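Local coordinates for protein Poly(Beta-D-mannuronate) lyase (Pseudopedobacter saltans, PDB 7O79) that probably cleaves alginate by beta-elimination, as a poly(beta-D-mannuronate) lyase of polysaccharide lyase family 6 built on a parallel beta-helix, at residues Q347-P352 against P380-F385; W178-S183 against G187-F192; F325-G330 against Y398-E403; G249-G254 against S363-K368. All blocks are in the same frame, centred on the assembly; numbering follows the deposited sequence.

Contact 1 of 4, residues Q347-P352 against P380-F385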
loop_
_atom_site.group_PDB
_atom_site.type_symbol
_atom_site.label_atom_id
_atom_site.label_comp_id
_atom_site.label_asym_id
_atom_site.label_seq_id
_atom_site.Cartn_x
_atom_site.Cartn_y
_atom_site.Cartn_z
ATOM N N GLN A 347 -2.403 23.997 11.103
ATOM C CA GLN A 347 -1.154 24.732 11.049
ATOM C C GLN A 347 -0.202 24.035 10.076
ATOM O O GLN A 347 0.990 23.908 10.335
ATOM C CB GLN A 347 -0.570 24.878 12.461
ATOM C CG GLN A 347 -1.611 25.503 13.427
ATOM C CD GLN A 347 -1.091 25.897 14.813
ATOM O OE1 GLN A 347 -1.567 26.864 15.390
ATOM N NE2 GLN A 347 -0.139 25.140 15.356
ATOM N N ARG A 348 -0.753 23.566 8.939
ATOM C CA ARG A 348 -0.008 22.844 7.899
ATOM C C ARG A 348 0.892 23.768 7.078
ATOM O O ARG A 348 0.673 24.032 5.887
ATOM C CB ARG A 348 -0.962 22.080 6.994
ATOM C CG ARG A 348 -1.734 20.984 7.705
ATOM C CD ARG A 348 -2.905 20.623 6.853
ATOM N NE ARG A 348 -2.453 20.030 5.605
ATOM C CZ ARG A 348 -3.262 19.398 4.769
ATOM N NH1 ARG A 348 -4.563 19.319 5.067
ATOM N NH2 ARG A 348 -2.782 18.877 3.644
ATOM N N MET A 349 1.948 24.200 7.736
ATOM C CA MET A 349 2.914 25.173 7.270
ATOM C C MET A 349 4.387 24.799 7.440
ATOM O O MET A 349 5.257 25.649 7.203
ATOM C CB MET A 349 2.576 26.516 7.919
ATOM C CG MET A 349 2.530 26.377 9.462
ATOM S SD MET A 349 3.910 26.221 10.476
ATOM C CE MET A 349 4.702 27.815 10.368
ATOM N N LEU A 350 4.711 23.542 7.735
ATOM C CA LEU A 350 6.098 23.121 7.877
ATOM C C LEU A 350 6.618 22.693 6.504
ATOM O O LEU A 350 6.257 21.631 5.995
ATOM C CB LEU A 350 6.213 22.000 8.910
ATOM C CG LEU A 350 5.842 22.421 10.342
ATOM C CD1 LEU A 350 5.896 21.236 11.282
ATOM C CD2 LEU A 350 6.734 23.565 10.872
ATOM N N LEU A 351 7.466 23.522 5.909
ATOM C CA LEU A 351 8.072 23.195 4.633
ATOM C C LEU A 351 9.092 22.067 4.810
ATOM O O LEU A 351 9.777 22.001 5.833
ATOM C CB LEU A 351 8.756 24.432 4.064
ATOM C CG LEU A 351 7.793 25.571 3.739
ATOM C CD1 LEU A 351 8.555 26.778 3.242
ATOM C CD2 LEU A 351 6.783 25.094 2.686
ATOM N N PRO A 352 9.230 21.183 3.819
ATOM C CA PRO A 352 10.228 20.113 3.929
ATOM C C PRO A 352 11.616 20.705 4.139
ATOM O O PRO A 352 11.932 21.777 3.620
ATOM C CB PRO A 352 10.110 19.372 2.591
ATOM C CG PRO A 352 8.686 19.711 2.105
ATOM C CD PRO A 352 8.521 21.139 2.524
ATOM N N PRO A 380 2.816 37.500 9.035
ATOM C CA PRO A 380 3.735 37.853 10.131
ATOM C C PRO A 380 3.867 36.789 11.207
ATOM O O PRO A 380 4.951 36.637 11.782
ATOM C CB PRO A 380 3.107 39.137 10.678
ATOM C CG PRO A 380 2.549 39.760 9.431
ATOM C CD PRO A 380 1.842 38.581 8.802
ATOM N N ILE A 381 2.801 36.046 11.509
ATOM C CA ILE A 381 2.909 35.034 12.554
ATOM C C ILE A 381 3.718 33.820 12.129
ATOM O O ILE A 381 3.970 32.947 12.964
ATOM C CB ILE A 381 1.522 34.572 13.032
ATOM C CG1 ILE A 381 0.821 33.808 11.918
ATOM C CG2 ILE A 381 0.707 35.754 13.535
ATOM C CD1 ILE A 381 -0.468 33.217 12.358
ATOM N N LEU A 382 4.138 33.739 10.862
ATOM C CA LEU A 382 5.054 32.703 10.397
ATOM C C LEU A 382 6.464 33.226 10.133
ATOM O O LEU A 382 7.291 32.491 9.582
ATOM C CB LEU A 382 4.508 32.051 9.127
ATOM C CG LEU A 382 3.080 31.532 9.194
ATOM C CD1 LEU A 382 2.788 30.682 7.972
ATOM C CD2 LEU A 382 2.903 30.708 10.482
ATOM N N ALA A 383 6.768 34.462 10.539
ATOM C CA ALA A 383 8.014 35.097 10.116
ATOM C C ALA A 383 9.245 34.419 10.716
ATOM O O ALA A 383 10.282 34.311 10.048
ATOM C CB ALA A 383 7.981 36.584 10.478
ATOM N N ASN A 384 9.169 33.951 11.961
ATOM C CA ASN A 384 10.373 33.456 12.625
ATOM C C ASN A 384 10.615 31.978 12.401
ATOM O O ASN A 384 11.534 31.419 13.002
ATOM C CB ASN A 384 10.322 33.760 14.122
ATOM C CG ASN A 384 10.307 35.237 14.388
ATOM O OD1 ASN A 384 10.707 36.025 13.523
ATOM N ND2 ASN A 384 9.864 35.633 15.579
ATOM N N PHE A 385 9.821 31.340 11.556
ATOM C CA PHE A 385 10.032 29.943 11.215
ATOM C C PHE A 385 11.133 29.859 10.172
ATOM O O PHE A 385 11.017 30.447 9.093
ATOM C CB PHE A 385 8.740 29.335 10.686
ATOM C CG PHE A 385 7.827 28.854 11.762
ATOM C CD1 PHE A 385 8.023 27.619 12.357
ATOM C CD2 PHE A 385 6.780 29.649 12.195
ATOM C CE1 PHE A 385 7.179 27.176 13.359
ATOM C CE2 PHE A 385 5.925 29.212 13.201
ATOM C CZ PHE A 385 6.125 27.971 13.780
#
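Met-349 lays its terminal methyl over the face of the Phe-385 ring. Met-349 CE stands 3.4 Å from the Phe-385 ring centroid and only 15° off the ring normal. This is a CH-pi contact made almost over the middle of the ring. The sulfur stands farther out over the same face. Met-349 SD is 4.4 Å from the centroid of Phe-385, also over the face, so the pair is a Met-aromatic contact as well. The two side chains meet at about a right angle. CG of Met-349 lies between its backbone N and carbonyl carbon (chi1 55°), and the chain bends again at chi2 and chi3. These bends set the methyl over the ring, with the S-CE bond slanting across the face.

The same methyl also touches a second apolar group. Met-349 CE packs against Leu-382 CD2 at 3.4 Å. Leu-382 and Phe-385 are the first and last residues of a type I beta turn, and the turn brings both side chains to the same methionine. Leu-350 adds a looser contact, with its CD2 4.4 Å from Phe-385 CE1. No hydrogen bond crosses between the segments, so the contact is purely apolar. Phe-385 also has an aromatic neighbour, Tyr-287, and their rings meet edge-to-face.

Behind the methionine, Met-349 and Leu-350 both face Gly-285 in a classic beta bulge. Residues 347-352 lie in the loop between strands 333-337 and 356-364. Residues 380-385 lie in the loop between strands 371-373 and 391-397. The contact thus joins two loops from successive turns of the parallel beta-helix.

Contact 2 of 4, residues W178-S183 against G187-F192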
loop_
_atom_site.group_PDB
_atom_site.type_symbol
_atom_site.label_atom_id
_atom_site.label_comp_id
_atom_site.label_asym_id
_atom_site.label_seq_id
_atom_site.Cartn_x
_atom_site.Cartn_y
_atom_site.Cartn_z
ATOM N N TRP A 178 -1.714 0.068 8.744
ATOM C CA TRP A 178 -1.635 0.600 10.092
ATOM C C TRP A 178 -0.516 -0.098 10.856
ATOM O O TRP A 178 0.053 -1.099 10.401
ATOM C CB TRP A 178 -2.952 0.392 10.836
ATOM C CG TRP A 178 -4.116 1.221 10.348
ATOM C CD1 TRP A 178 -4.082 2.485 9.818
ATOM C CD2 TRP A 178 -5.490 0.835 10.383
ATOM N NE1 TRP A 178 -5.366 2.907 9.505
ATOM C CE2 TRP A 178 -6.247 1.911 9.851
ATOM C CE3 TRP A 178 -6.163 -0.318 10.825
ATOM C CZ2 TRP A 178 -7.643 1.863 9.738
ATOM C CZ3 TRP A 178 -7.557 -0.364 10.711
ATOM C CH2 TRP A 178 -8.279 0.724 10.171
ATOM N N GLY A 179 -0.232 0.425 12.047
ATOM C CA GLY A 179 0.774 -0.104 12.932
ATOM C C GLY A 179 1.515 1.015 13.614
ATOM O O GLY A 179 1.144 2.182 13.511
ATOM N N TYR A 180 2.557 0.648 14.358
ATOM C CA TYR A 180 3.354 1.646 15.061
ATOM C C TYR A 180 3.887 2.672 14.075
ATOM O O TYR A 180 4.487 2.315 13.060
ATOM C CB TYR A 180 4.509 0.979 15.806
ATOM C CG TYR A 180 5.418 1.939 16.530
ATOM C CD1 TYR A 180 6.427 2.623 15.854
ATOM C CD2 TYR A 180 5.274 2.166 17.890
ATOM C CE1 TYR A 180 7.271 3.505 16.508
ATOM C CE2 TYR A 180 6.116 3.049 18.559
ATOM C CZ TYR A 180 7.102 3.717 17.862
ATOM O OH TYR A 180 7.935 4.589 18.523
ATOM N N GLY A 181 3.713 3.945 14.413
ATOM C CA GLY A 181 3.978 5.057 13.526
ATOM C C GLY A 181 2.721 5.769 13.109
ATOM O O GLY A 181 2.798 6.861 12.540
ATOM N N ARG A 182 1.565 5.177 13.392
ATOM C CA ARG A 182 0.294 5.797 13.035
ATOM C C ARG A 182 0.184 7.190 13.648
ATOM O O ARG A 182 -0.266 8.133 12.998
ATOM C CB ARG A 182 -0.879 4.925 13.486
ATOM C CG ARG A 182 -2.185 5.228 12.769
ATOM C CD ARG A 182 -3.197 4.110 12.961
ATOM N NE ARG A 182 -4.536 4.506 12.531
ATOM C CZ ARG A 182 -5.621 3.755 12.682
ATOM N NH1 ARG A 182 -5.531 2.562 13.254
ATOM N NH2 ARG A 182 -6.799 4.196 12.261
ATOM N N SER A 183 0.602 7.309 14.905
ATOM C CA SER A 183 0.563 8.582 15.618
ATOM C C SER A 183 1.863 9.352 15.477
ATOM O O SER A 183 2.171 10.217 16.307
ATOM C CB SER A 183 0.216 8.366 17.095
ATOM O OG SER A 183 -1.128 7.931 17.201
ATOM N N GLY A 187 10.092 6.191 17.116
ATOM C CA GLY A 187 10.908 5.138 17.685
ATOM C C GLY A 187 11.291 4.100 16.636
ATOM O O GLY A 187 10.894 4.179 15.474
ATOM N N ASP A 188 12.072 3.102 17.079
ATOM C CA ASP A 188 12.608 2.053 16.200
ATOM C C ASP A 188 11.539 1.157 15.592
ATOM O O ASP A 188 11.804 0.478 14.589
ATOM C CB ASP A 188 13.561 1.152 16.985
ATOM C CG ASP A 188 14.948 1.715 17.085
ATOM O OD1 ASP A 188 15.091 2.958 17.050
ATOM O OD2 ASP A 188 15.897 0.907 17.202
ATOM N N ASP A 189 10.363 1.104 16.199
ATOM C CA ASP A 189 9.307 0.166 15.847
ATOM C C ASP A 189 8.625 0.573 14.542
ATOM O O ASP A 189 8.945 1.594 13.930
ATOM C CB ASP A 189 8.297 0.082 16.995
ATOM C CG ASP A 189 7.633 -1.280 17.117
ATOM O OD1 ASP A 189 7.890 -2.173 16.289
ATOM O OD2 ASP A 189 6.803 -1.439 18.043
ATOM N N GLY A 190 7.656 -0.243 14.138
ATOM C CA GLY A 190 6.881 -0.019 12.933
ATOM C C GLY A 190 6.041 -1.243 12.639
ATOM O O GLY A 190 6.000 -2.199 13.429
ATOM N N ALA A 191 5.343 -1.188 11.487
ATOM C CA ALA A 191 4.609 -2.348 10.978
ATOM C C ALA A 191 5.514 -3.334 10.242
ATOM O O ALA A 191 5.219 -4.534 10.201
ATOM C CB ALA A 191 3.493 -1.904 10.024
ATOM N N PHE A 192 6.604 -2.850 9.656
ATOM C CA PHE A 192 7.512 -3.696 8.881
ATOM C C PHE A 192 6.756 -4.508 7.831
ATOM O O PHE A 192 6.995 -5.707 7.640
ATOM C CB PHE A 192 8.343 -4.605 9.788
ATOM C CG PHE A 192 9.138 -3.867 10.847
ATOM C CD1 PHE A 192 10.435 -3.445 10.582
ATOM C CD2 PHE A 192 8.620 -3.667 12.121
ATOM C CE1 PHE A 192 11.183 -2.791 11.543
ATOM C CE2 PHE A 192 9.375 -3.023 13.106
ATOM C CZ PHE A 192 10.647 -2.581 12.817
HETATM O O HOH W 1 3.132 -2.131 14.449
#
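Tyr-180 lies with one ring face against Asp-189. The aspartate CB sits over the middle of the ring, 3.4 Å from its centroid and 15° off the normal, in a CH-pi contact. The carboxylate beyond it is tilted, with its plane 35° from the ring plane. CG of Tyr-180 is anti to the backbone N (chi1 178°), which carries the ring out along residues 187-190. The ring thus reaches Gly-187 with its hydroxyl. There Gly-187 N, in the ring plane, gives a weak hydrogen bond of 3.0 Å to Tyr-180 OH. A phenylalanine in place of Tyr-180 could keep the contact with Asp-189 but would probably leave Gly-187 N without this acceptor.

Both segments belong to one long loop between strands 175-177 and 194-201 of the parallel beta-helix. The chain makes a type II beta turn from Gly-179 to Arg-182, then doubles back so that the touching parts run roughly antiparallel. Backbone atoms meet closely here. Gly-190 CA makes a nearly straight CH...O contact of 3.3 Å with Tyr-180 O. A water accepts from Tyr-180 N at 2.8 Å and donates more weakly to Gly-190 O. Ala-191 CB packs against Trp-178 O at 3.6 Å. Gly-179 faces the same methyl, and a side chain there would collide with it.

The Asp-189 carboxylate has partners of its own. OD1 accepts a weak bond from Gly-190 N, and OD2 forms a salt bridge with Arg-152. A phosphate ion, probably from the crystallisation liquor, lies about 5 Å from the Asp-189 side chain.

Contact 3 of 4, residues F325-G330 against Y398-E403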
loop_
_atom_site.group_PDB
_atom_site.type_symbol
_atom_site.label_atom_id
_atom_site.label_comp_id
_atom_site.label_asym_id
_atom_site.label_seq_id
_atom_site.Cartn_x
_atom_site.Cartn_y
_atom_site.Cartn_z
ATOM N N PHE A 325 11.208 10.881 -13.300
ATOM C CA PHE A 325 9.833 11.370 -13.439
ATOM C C PHE A 325 9.659 11.991 -14.827
ATOM O O PHE A 325 9.992 13.163 -15.030
ATOM C CB PHE A 325 9.498 12.400 -12.353
ATOM C CG PHE A 325 9.865 11.966 -10.957
ATOM C CD1 PHE A 325 9.075 11.040 -10.267
ATOM C CD2 PHE A 325 10.988 12.482 -10.331
ATOM C CE1 PHE A 325 9.413 10.630 -8.967
ATOM C CE2 PHE A 325 11.335 12.068 -9.030
ATOM C CZ PHE A 325 10.555 11.141 -8.358
ATOM N N LEU A 326 9.084 11.260 -15.773
ATOM C CA LEU A 326 9.042 11.748 -17.148
ATOM C C LEU A 326 7.618 11.973 -17.629
ATOM O O LEU A 326 6.722 11.176 -17.343
ATOM C CB LEU A 326 9.765 10.793 -18.102
ATOM C CG LEU A 326 11.279 10.704 -17.880
ATOM C CD1 LEU A 326 11.847 9.455 -18.570
ATOM C CD2 LEU A 326 11.977 11.958 -18.336
ATOM N N ASN A 327 7.418 13.065 -18.370
ATOM C CA ASN A 327 6.138 13.317 -19.047
ATOM C C ASN A 327 4.989 13.389 -18.043
ATOM O O ASN A 327 3.892 12.890 -18.292
ATOM C CB ASN A 327 5.881 12.255 -20.127
ATOM C CG ASN A 327 4.708 12.593 -21.050
ATOM O OD1 ASN A 327 4.445 13.760 -21.371
ATOM N ND2 ASN A 327 4.012 11.558 -21.494
ATOM N N VAL A 328 5.240 14.025 -16.881
ATOM C CA VAL A 328 4.207 14.132 -15.847
ATOM C C VAL A 328 3.345 15.354 -16.125
ATOM O O VAL A 328 3.830 16.385 -16.604
ATOM C CB VAL A 328 4.820 14.180 -14.425
ATOM C CG1 VAL A 328 5.594 12.909 -14.160
ATOM C CG2 VAL A 328 5.712 15.384 -14.215
ATOM N N GLY A 329 2.048 15.238 -15.828
ATOM C CA GLY A 329 1.143 16.344 -16.070
ATOM C C GLY A 329 1.158 17.433 -15.027
ATOM O O GLY A 329 0.621 18.518 -15.279
ATOM N N GLY A 330 1.750 17.174 -13.863
ATOM C CA GLY A 330 1.867 18.175 -12.818
ATOM C C GLY A 330 3.307 18.603 -12.647
ATOM O O GLY A 330 4.033 18.729 -13.639
ATOM N N TYR A 398 14.834 17.393 -18.776
ATOM C CA TYR A 398 14.816 17.236 -20.222
ATOM C C TYR A 398 13.692 18.021 -20.869
ATOM O O TYR A 398 12.645 18.257 -20.268
ATOM C CB TYR A 398 14.657 15.770 -20.617
ATOM C CG TYR A 398 15.894 14.936 -20.423
ATOM C CD1 TYR A 398 16.259 14.476 -19.171
ATOM C CD2 TYR A 398 16.714 14.627 -21.498
ATOM C CE1 TYR A 398 17.394 13.702 -19.000
ATOM C CE2 TYR A 398 17.856 13.861 -21.337
ATOM C CZ TYR A 398 18.194 13.404 -20.090
ATOM O OH TYR A 398 19.323 12.631 -19.931
ATOM N N ASP A 399 13.921 18.414 -22.123
ATOM C CA ASP A 399 12.834 18.862 -22.980
ATOM C C ASP A 399 11.847 17.707 -23.097
ATOM O O ASP A 399 12.229 16.588 -23.445
ATOM C CB ASP A 399 13.385 19.271 -24.358
ATOM C CG ASP A 399 12.312 19.744 -25.318
ATOM O OD1 ASP A 399 11.099 19.557 -25.069
ATOM O OD2 ASP A 399 12.686 20.327 -26.349
ATOM N N ASN A 400 10.581 17.956 -22.754
ATOM C CA ASN A 400 9.600 16.884 -22.848
ATOM C C ASN A 400 9.377 16.406 -24.276
ATOM O O ASN A 400 8.889 15.289 -24.468
ATOM C CB ASN A 400 8.287 17.321 -22.220
ATOM C CG ASN A 400 7.464 16.153 -21.759
ATOM O OD1 ASN A 400 7.862 15.429 -20.859
ATOM N ND2 ASN A 400 6.273 15.999 -22.332
ATOM N N GLY A 401 9.721 17.209 -25.269
ATOM C CA GLY A 401 9.638 16.773 -26.646
ATOM C C GLY A 401 10.897 16.113 -27.157
ATOM O O GLY A 401 10.960 15.775 -28.345
ATOM N N ALA A 402 11.914 15.935 -26.293
ATOM C CA ALA A 402 13.182 15.321 -26.687
ATOM C C ALA A 402 13.789 14.490 -25.547
ATOM O O ALA A 402 14.986 14.609 -25.266
ATOM C CB ALA A 402 14.182 16.392 -27.146
ATOM N N GLU A 403 12.979 13.656 -24.885
ATOM C CA GLU A 403 13.303 12.852 -23.704
ATOM C C GLU A 403 14.419 11.829 -23.923
ATOM O O GLU A 403 14.772 11.524 -25.072
ATOM C CB GLU A 403 12.026 12.165 -23.196
ATOM C CG GLU A 403 11.160 13.039 -22.281
ATOM C CD GLU A 403 9.711 12.559 -22.182
ATOM O OE1 GLU A 403 8.819 13.339 -22.565
ATOM O OE2 GLU A 403 9.445 11.388 -21.834
#
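Asn-400 gives one straight hydrogen bond to Asn-327. Its ND2 donates to Asn-327 OD1 at 3.0 Å, with an N-H...O angle of 179°. CG of Asn-400 stands opposite its backbone N (chi1 -156°), which sends the amide toward Asn-327. The acceptor lies in the amide plane of Asn-400, while the donor is tilted 33° from the carbonyl plane of Asn-327. Asn-327 ND2 bonds to Asp-274, and Asn-400 OD1 probably bonds to Ser-363 OG, though the distance is very short. The two ends of the Asn-400 amide face neighbouring strands of the parallel beta-helix, 319-328 and 356-364. With an alanine in place of Asn-400, Asn-327 OD1 would probably lose this donor and the turn would be less firmly held.

Glu-403 packs by van der Waals contact, running past Leu-326 in the opposite direction with its OE2 3.8 Å from Leu-326 CB. A long, weak ion pair links the carboxylate to Arg-273.

Residues 398-403 form a type I turn, with Asp-399 OD1 accepting from Gly-401 N in an Asx turn.

Residues 325-330 include the corner at Asn-327, where strand 319-328 changes direction. Residues 398-403 follow strand 391-397. Strand 356-364 lies between these two strands.

Contact 4 of 4, residues G249-G254 against S363-K368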
loop_
_atom_site.group_PDB
_atom_site.type_symbol
_atom_site.label_atom_id
_atom_site.label_comp_id
_atom_site.label_asym_id
_atom_site.label_seq_id
_atom_site.Cartn_x
_atom_site.Cartn_y
_atom_site.Cartn_z
ATOM N N GLY A 249 1.755 5.518 -15.987
ATOM C CA GLY A 249 0.415 6.077 -15.910
ATOM C C GLY A 249 -0.393 5.973 -17.189
ATOM O O GLY A 249 -1.621 6.048 -17.131
ATOM N N GLU A 250 0.257 5.807 -18.338
ATOM C CA GLU A 250 -0.448 5.772 -19.616
ATOM C C GLU A 250 -1.441 6.932 -19.714
ATOM O O GLU A 250 -2.548 6.789 -20.231
ATOM C CB GLU A 250 -1.146 4.427 -19.817
ATOM C CG GLU A 250 -0.180 3.267 -19.982
ATOM C CD GLU A 250 -0.888 1.934 -20.165
ATOM O OE1 GLU A 250 -0.194 0.892 -20.260
ATOM O OE2 GLU A 250 -2.138 1.928 -20.227
ATOM N N ASN A 251 -1.036 8.082 -19.165
ATOM C CA ASN A 251 -1.844 9.300 -19.107
ATOM C C ASN A 251 -3.237 9.053 -18.545
ATOM O O ASN A 251 -4.199 9.721 -18.921
ATOM C CB ASN A 251 -1.912 9.963 -20.476
ATOM C CG ASN A 251 -0.556 10.408 -20.936
ATOM O OD1 ASN A 251 0.233 10.931 -20.144
ATOM N ND2 ASN A 251 -0.247 10.158 -22.198
ATOM N N GLU A 252 -3.359 8.100 -17.625
ATOM C CA GLU A 252 -4.637 7.898 -16.956
ATOM C C GLU A 252 -4.991 9.144 -16.161
ATOM O O GLU A 252 -4.190 9.626 -15.352
ATOM C CB GLU A 252 -4.571 6.683 -16.025
ATOM C CG GLU A 252 -5.799 6.540 -15.107
ATOM C CD GLU A 252 -6.976 5.877 -15.792
ATOM O OE1 GLU A 252 -8.126 6.185 -15.433
ATOM O OE2 GLU A 252 -6.765 5.046 -16.695
ATOM N N LYS A 253 -6.184 9.675 -16.398
ATOM C CA LYS A 253 -6.643 10.813 -15.613
ATOM C C LYS A 253 -6.620 10.468 -14.128
ATOM O O LYS A 253 -7.098 9.410 -13.724
ATOM C CB LYS A 253 -8.053 11.209 -16.045
ATOM C CG LYS A 253 -8.439 12.629 -15.663
ATOM N N GLY A 254 -6.055 11.360 -13.311
ATOM C CA GLY A 254 -5.988 11.153 -11.873
ATOM C C GLY A 254 -4.788 10.364 -11.367
ATOM O O GLY A 254 -4.611 10.252 -10.146
ATOM N N SER A 363 10.907 15.362 -16.549
ATOM C CA SER A 363 10.293 16.163 -17.601
ATOM C C SER A 363 8.806 16.280 -17.301
ATOM O O SER A 363 8.213 15.381 -16.702
ATOM C CB SER A 363 10.564 15.561 -18.990
ATOM O OG SER A 363 9.610 14.570 -19.333
ATOM N N THR A 364 8.224 17.435 -17.669
ATOM C CA THR A 364 6.830 17.760 -17.420
ATOM C C THR A 364 6.168 18.138 -18.738
ATOM O O THR A 364 6.819 18.667 -19.640
ATOM C CB THR A 364 6.654 18.926 -16.397
ATOM O OG1 THR A 364 7.012 20.187 -17.000
ATOM C CG2 THR A 364 7.472 18.706 -15.121
ATOM N N LYS A 365 4.863 17.867 -18.828
ATOM C CA LYS A 365 4.111 18.170 -20.047
ATOM C C LYS A 365 4.084 19.667 -20.346
ATOM O O LYS A 365 4.117 20.078 -21.513
ATOM C CB LYS A 365 2.681 17.640 -19.928
ATOM C CG LYS A 365 2.567 16.131 -19.994
ATOM C CD LYS A 365 1.116 15.689 -19.919
ATOM C CE LYS A 365 0.958 14.192 -20.219
ATOM N NZ LYS A 365 1.239 13.343 -19.019
ATOM N N SER A 366 3.990 20.493 -19.309
ATOM C CA SER A 366 3.970 21.944 -19.462
ATOM C C SER A 366 5.340 22.532 -19.786
ATOM O O SER A 366 5.418 23.673 -20.253
ATOM C CB SER A 366 3.470 22.581 -18.168
ATOM O OG SER A 366 4.415 22.363 -17.133
ATOM N N GLY A 367 6.419 21.795 -19.531
ATOM C CA GLY A 367 7.742 22.391 -19.601
ATOM C C GLY A 367 8.024 23.399 -18.506
ATOM O O GLY A 367 8.936 24.221 -18.649
ATOM N N LYS A 368 7.230 23.385 -17.435
ATOM C CA LYS A 368 7.461 24.164 -16.229
ATOM C C LYS A 368 7.345 23.259 -15.012
ATOM O O LYS A 368 6.804 22.153 -15.084
ATOM C CB LYS A 368 6.458 25.304 -16.081
ATOM C CG LYS A 368 6.388 26.213 -17.289
ATOM C CD LYS A 368 5.339 27.284 -17.072
ATOM C CE LYS A 368 5.644 28.494 -17.932
ATOM N NZ LYS A 368 5.046 29.725 -17.316
#
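Lys-365 reaches Asn-251 with its ammonium group. NZ donates to Asn-251 OD1 at 2.8 Å, and this hydrogen bond is the whole of the direct polar contact. The donor is tilted 33° from the carbonyl plane, with a C=O...N angle of 147°. The CE methylene follows closely, 3.3 Å from the same Asn-251 OD1. The lysine chain is extended to CE and then bends (chi4 82°), which turns NZ onto the amide oxygen. NZ also bonds to Asn-327 O, so two oxygens hold the charged end.

This is a surface bridge along the parallel beta-helix. Asn-251 lies in the loop between strands 241-248 and 255-260, and Lys-365 just follows strand 356-364. Strands 266-273 and 319-328 lie between 241-248 and 356-364, so the Asn-251/Lys-365 pair bridges across the intervening turns.

Further out, each loop has its own internal bonds. On the asparagine side, Glu-252 N bonds to Gly-249 O at 2.7 Å, and Asn-251 makes a backbone bond to Asp-274. On the lysine side, Thr-364 OG1 donates to Lys-368 O at 2.8 Å. Ser-366 OG accepts from Lys-368 N at 3.0 Å in an ST turn. Gly-367, at a positive phi, lies within this turn, and its N bonds to Thr-364 O.

The four contacts differ in chemistry with their depth and place. Contact 1 is apolar and partly buried, between two loops. Contact 2 is also partly buried, but it joins two arms of one loop and mixes ring packing with backbone and water contacts. Contact 3 is partly buried and led by amides. Contact 4 is a small, exposed polar bridge. Contacts 3 and 4 have centres 7 Å apart and touch through side chains and backbone. Contact 3 has a segment on strand 319-328 and contact 4 one on strand 356-364, which are neighbours in the parallel beta-helix. Contacts 1 and 2 touch neither of these, nor each other.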